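Local coordinates for protein siderophore enterobactin esterase (Emericella nidulans, PDB 6GUO) that hydrolyses the ester bonds of the bacterial xenosiderophore enterobactin, a step required for releasing the iron it carries inside the fungal cell, at residues A[21-26]-A[140-145]; A[26-31]-A[102-107]. All blocks are in the same frame, centred on the assembly; numbering follows the deposited sequence. Where two conformers were deposited one is given.

Contact 1. Residues A[21-26]-A[140-145]; sequences WQIAGK and EIVRPF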
# COMPACT_ATOMS: atom_id res chain seq x y z
N TRP A 21 21.31 -3.21 -3.98
CA TRP A 21 22.54 -3.21 -4.77
C TRP A 21 22.44 -2.18 -5.88
O TRP A 21 21.36 -1.96 -6.42
CB TRP A 21 22.77 -4.57 -5.43
CG TRP A 21 23.13 -5.67 -4.49
CD1 TRP A 21 24.39 -6.10 -4.19
CD2 TRP A 21 22.24 -6.50 -3.75
NE1 TRP A 21 24.33 -7.14 -3.29
CE2 TRP A 21 23.02 -7.41 -3.01
CE3 TRP A 21 20.84 -6.56 -3.64
CZ2 TRP A 21 22.46 -8.37 -2.16
CZ3 TRP A 21 20.28 -7.52 -2.80
CH2 TRP A 21 21.09 -8.41 -2.07
N GLN A 22 23.57 -1.56 -6.23
CA GLN A 22 23.67 -0.84 -7.50
C GLN A 22 24.25 -1.79 -8.55
O GLN A 22 25.11 -2.60 -8.23
CB GLN A 22 24.53 0.43 -7.39
CG GLN A 22 23.72 1.65 -6.97
CD GLN A 22 24.50 2.95 -7.01
OE1 GLN A 22 25.51 3.08 -7.71
NE2 GLN A 22 24.02 3.94 -6.26
N ILE A 23 23.74 -1.70 -9.77
CA ILE A 23 24.25 -2.47 -10.90
C ILE A 23 24.70 -1.46 -11.95
O ILE A 23 23.87 -0.81 -12.60
CB ILE A 23 23.19 -3.44 -11.48
CG1 ILE A 23 22.58 -4.30 -10.36
CG2 ILE A 23 23.84 -4.34 -12.54
CD1 ILE A 23 21.39 -5.14 -10.79
N ALA A 24 26.02 -1.32 -12.09
CA ALA A 24 26.61 -0.34 -13.00
C ALA A 24 27.09 -1.04 -14.26
O ALA A 24 27.49 -2.20 -14.20
CB ALA A 24 27.77 0.37 -12.32
N GLY A 25 27.04 -0.33 -15.38
CA GLY A 25 27.45 -0.88 -16.68
C GLY A 25 26.84 -0.16 -17.87
O GLY A 25 27.53 0.12 -18.84
N LYS A 26 25.54 0.14 -17.79
CA LYS A 26 24.83 0.82 -18.88
C LYS A 26 25.20 2.30 -18.92
O LYS A 26 25.38 2.93 -17.88
CB LYS A 26 23.31 0.67 -18.72
CG LYS A 26 22.53 1.01 -19.97
CD LYS A 26 21.03 1.08 -19.71
CE LYS A 26 20.25 1.21 -21.01
NZ LYS A 26 20.18 -0.07 -21.76
N GLU A 140 18.24 -11.93 -17.62
CA GLU A 140 19.59 -12.49 -17.75
C GLU A 140 20.61 -12.00 -16.72
O GLU A 140 21.61 -12.68 -16.50
CB GLU A 140 20.11 -12.28 -19.18
CG GLU A 140 19.29 -13.06 -20.20
CD GLU A 140 19.64 -12.77 -21.65
OE1 GLU A 140 20.79 -12.38 -21.94
OE2 GLU A 140 18.74 -12.94 -22.51
N ILE A 141 20.37 -10.84 -16.10
CA ILE A 141 21.29 -10.25 -15.12
C ILE A 141 20.68 -10.22 -13.72
O ILE A 141 21.26 -10.78 -12.78
CB ILE A 141 21.73 -8.83 -15.54
CG1 ILE A 141 22.27 -8.82 -16.98
CG2 ILE A 141 22.75 -8.25 -14.57
CD1 ILE A 141 23.48 -9.71 -17.22
N VAL A 142 19.52 -9.58 -13.57
CA VAL A 142 18.93 -9.39 -12.24
C VAL A 142 18.42 -10.70 -11.67
O VAL A 142 18.78 -11.10 -10.56
CB VAL A 142 17.79 -8.34 -12.26
CG1 VAL A 142 17.15 -8.22 -10.88
CG2 VAL A 142 18.32 -6.99 -12.72
N ARG A 143 17.58 -11.39 -12.43
CA ARG A 143 16.95 -12.61 -11.94
C ARG A 143 17.95 -13.71 -11.55
O ARG A 143 17.83 -14.29 -10.48
CB ARG A 143 15.92 -13.09 -12.95
CG ARG A 143 15.24 -14.40 -12.60
CD ARG A 143 13.90 -14.43 -13.30
NE ARG A 143 13.33 -15.76 -13.28
CZ ARG A 143 12.19 -16.09 -13.88
NH1 ARG A 143 11.76 -17.35 -13.80
NH2 ARG A 143 11.48 -15.19 -14.56
N PRO A 144 18.96 -13.99 -12.40
CA PRO A 144 19.97 -14.96 -12.00
C PRO A 144 20.81 -14.53 -10.80
O PRO A 144 21.19 -15.38 -10.01
CB PRO A 144 20.84 -15.12 -13.26
CG PRO A 144 19.91 -14.77 -14.38
CD PRO A 144 19.11 -13.63 -13.82
N PHE A 145 21.09 -13.24 -10.65
CA PHE A 145 21.77 -12.75 -9.46
C PHE A 145 20.96 -13.08 -8.20
O PHE A 145 21.50 -13.60 -7.23
CB PHE A 145 22.03 -11.24 -9.55
CG PHE A 145 22.53 -10.63 -8.27
CD1 PHE A 145 23.86 -10.81 -7.89
CD2 PHE A 145 21.69 -9.89 -7.45
CE1 PHE A 145 24.34 -10.25 -6.71
CE2 PHE A 145 22.16 -9.34 -6.26
CZ PHE A 145 23.49 -9.52 -5.90
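Trp21 and Phe145 meet where the outermost strand of the alpha/beta-hydrolase sheet within this chain, 18-24, is flanked by helix 131-150. Trp21, first along the strand, offers one indole face to the edge of the Phe145 ring. The evidence for a T-shaped pair is clear: the five-membered ring and the phenyl ring have centroids 4.9 Å apart, and their planes stand at 80°. Phe145 CZ comes to 3.6 Å from Trp21 CE2, above the indole and displaced toward its rim, while Phe145 CE2 sits over the ring fusion, 3.8 Å from Trp21 CD2. Phe145 sends its phenyl off the helix toward the strand because chi1 is 171°, CG lying opposite the backbone N. Its ring also stacks on Phe7 of the second subunit.

Ile23, two residues on, points to the same helix. The long branch does the touching: CD1 approaches the CG2 methyl of Val142, the two side chains crossing at about a right angle. Between these two segments every close approach is made by side chains, the nearest CA atoms, of Ile23 and Val142, being 8.8 Å apart. Phe137, five residues before Val142 on the helix, packs on both Ile23 and Val142. Residues 21-24 pair in an antiparallel ladder with a strand of the second subunit, which carries the sheet across the homodimer interface. Lys26, beyond the strand end, reaches the same helix nearer its N-terminal end, through a salt bridge from NZ to Glu133.

The helix is kinked at Pro144, whose ring nitrogen makes no bond to the preceding turn, and residues 140-145 include a wider, pi-type turn. Phe145 N is hydrogen-bonded to Ile141 O at 3.3 Å.

Contact 2. Residues A[26-31]-A[102-107]; sequences KKDGPY and RSYDLT
Lys26 to Gly29 form a type I beta turn, closed by a 3.2 Å bond from Gly29 N to Lys26 O, in the connection between strands 18-24 and 31-36; the turn faces helix 102-106, with the CA atoms of Asp28 and Tyr104 9.6 Å apart. Tyr31 supplies the hydrogen bond across the contact: its OH donates to Asp105 OD2 at 2.8 Å. The acceptor lies in the plane of the phenol ring, but the hydroxyl stands 38° out of the carboxylate plane. The other oxygen, Asp105 OD1, is hydrogen-bonded to the Tyr91 hydroxyl. Lys26 runs extended as far as CE, which comes to 3.9 Å from Tyr104 CE2 at the ring edge; the bend at the last torsion (chi4 75°) then turns only NZ. The lysine is poorly ordered, however, so its position is less certain. Asp28 OD2 makes a looser approach to Tyr104 CD2, at 4.0 Å. Both Lys26 NZ, by a salt bridge, and the Tyr104 hydroxyl, by a hydrogen bond, end on Glu133. A tyrosine hydroxyl at each oxygen probably stabilises the buried Asp105 carboxylate as an anion; Lys26, engaged with Glu133, would add little, and nearby Asp28 would act against it.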
# COMPACT_ATOMS: atom_id res chain seq x y z
N LYS A 26 25.54 0.14 -17.79
CA LYS A 26 24.83 0.82 -18.88
C LYS A 26 25.20 2.30 -18.92
O LYS A 26 25.38 2.93 -17.88
CB LYS A 26 23.31 0.67 -18.72
CG LYS A 26 22.53 1.01 -19.97
CD LYS A 26 21.03 1.08 -19.71
CE LYS A 26 20.25 1.21 -21.01
NZ LYS A 26 20.18 -0.07 -21.76
N LYS A 27 25.28 2.85 -20.14
CA LYS A 27 25.58 4.27 -20.38
C LYS A 27 24.64 5.22 -19.62
O LYS A 27 25.09 6.20 -19.02
CB LYS A 27 25.44 4.61 -21.87
CG LYS A 27 26.46 3.99 -22.81
CD LYS A 27 25.88 3.80 -24.21
CE LYS A 27 25.38 5.10 -24.85
NZ LYS A 27 24.42 4.84 -25.96
N ASP A 28 23.35 4.91 -19.65
CA ASP A 28 22.30 5.74 -19.02
C ASP A 28 22.48 5.92 -17.51
O ASP A 28 21.93 6.87 -16.93
CB ASP A 28 20.90 5.15 -19.30
CG ASP A 28 20.55 5.13 -20.78
OD1 ASP A 28 21.37 4.62 -21.58
OD2 ASP A 28 19.46 5.61 -21.14
N GLY A 29 23.21 5.01 -16.87
CA GLY A 29 23.57 5.11 -15.46
C GLY A 29 23.26 3.81 -14.76
O GLY A 29 22.69 2.89 -15.38
N PRO A 30 23.61 3.71 -13.47
CA PRO A 30 23.37 2.46 -12.76
C PRO A 30 21.88 2.20 -12.51
O PRO A 30 21.07 3.13 -12.54
CB PRO A 30 24.10 2.65 -11.42
CG PRO A 30 24.93 3.88 -11.57
CD PRO A 30 24.22 4.72 -12.59
N TYR A 31 21.55 0.94 -12.31
CA TYR A 31 20.25 0.55 -11.77
C TYR A 31 20.41 0.33 -10.28
O TYR A 31 21.51 0.11 -9.78
CB TYR A 31 19.76 -0.73 -12.44
CG TYR A 31 19.38 -0.54 -13.89
CD1 TYR A 31 18.17 0.05 -14.23
CD2 TYR A 31 20.24 -0.95 -14.91
CE1 TYR A 31 17.81 0.22 -15.56
CE2 TYR A 31 19.88 -0.78 -16.24
CZ TYR A 31 18.67 -0.19 -16.57
OH TYR A 31 18.32 -0.01 -17.89
N ARG A 102 12.70 5.93 -16.80
CA ARG A 102 11.64 4.94 -17.03
C ARG A 102 11.05 4.95 -18.44
O ARG A 102 10.65 3.90 -18.94
CB ARG A 102 10.51 5.12 -16.00
CG ARG A 102 9.66 6.37 -16.21
CD ARG A 102 8.79 6.65 -15.00
NE ARG A 102 7.80 5.59 -14.79
CZ ARG A 102 6.62 5.49 -15.42
NH1 ARG A 102 5.81 4.47 -15.14
NH2 ARG A 102 6.24 6.38 -16.34
N SER A 103 11.00 6.13 -19.09
CA SER A 103 10.40 6.25 -20.42
C SER A 103 11.15 5.41 -21.45
O SER A 103 10.54 4.78 -22.31
CB SER A 103 10.32 7.71 -20.87
OG SER A 103 11.60 8.26 -21.12
N TYR A 104 12.48 5.40 -21.36
CA TYR A 104 13.31 4.57 -22.25
C TYR A 104 13.19 3.09 -21.87
O TYR A 104 12.94 2.24 -22.73
CB TYR A 104 14.77 5.01 -22.21
CG TYR A 104 15.66 4.16 -23.09
CD1 TYR A 104 15.55 4.22 -24.48
CD2 TYR A 104 16.58 3.27 -22.54
CE1 TYR A 104 16.34 3.43 -25.30
CE2 TYR A 104 17.38 2.47 -23.35
CZ TYR A 104 17.26 2.56 -24.73
OH TYR A 104 18.05 1.77 -25.53
N ASP A 105 13.36 2.79 -20.58
CA ASP A 105 13.38 1.40 -20.11
C ASP A 105 12.08 0.63 -20.33
O ASP A 105 12.12 -0.57 -20.55
CB ASP A 105 13.76 1.32 -18.62
CG ASP A 105 15.24 1.53 -18.37
OD1 ASP A 105 15.57 2.10 -17.32
OD2 ASP A 105 16.08 1.14 -19.21
N LEU A 106 10.95 1.33 -20.27
CA LEU A 106 9.64 0.67 -20.24
C LEU A 106 8.85 0.68 -21.55
O LEU A 106 7.84 -0.01 -21.65
CB LEU A 106 8.79 1.30 -19.11
CG LEU A 106 9.41 1.20 -17.71
CD1 LEU A 106 8.54 1.92 -16.69
CD2 LEU A 106 9.63 -0.25 -17.29
N THR A 107 9.30 1.43 -22.56
CA THR A 107 8.59 1.48 -23.84
C THR A 107 9.27 0.59 -24.88
O THR A 107 10.50 0.60 -24.99
CB THR A 107 8.51 2.91 -24.39
OG1 THR A 107 9.82 3.49 -24.44
CG2 THR A 107 7.61 3.77 -23.50

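The centres of contacts 1 and 2 lie 13 Å apart, on the same side of the chain's centre. Contact 2 is nested inside the loop that contact 1 closes. They share Lys26, and a backbone bond of 2.9 Å between Ile23 N and Tyr31 O probably ties them directly, since strands 18-24 and 31-36 are antiparallel neighbours in the sheet. The hairpin of these two strands meets both helices, 102-106 and 131-150, which are consecutive in the chain. The arrangement runs from the dimer interface at 21-26 to helix 102-106, where Arg102 NH1 is hydrogen-bonded to Ser165 OG, probably the nucleophile of the GxSxG elbow.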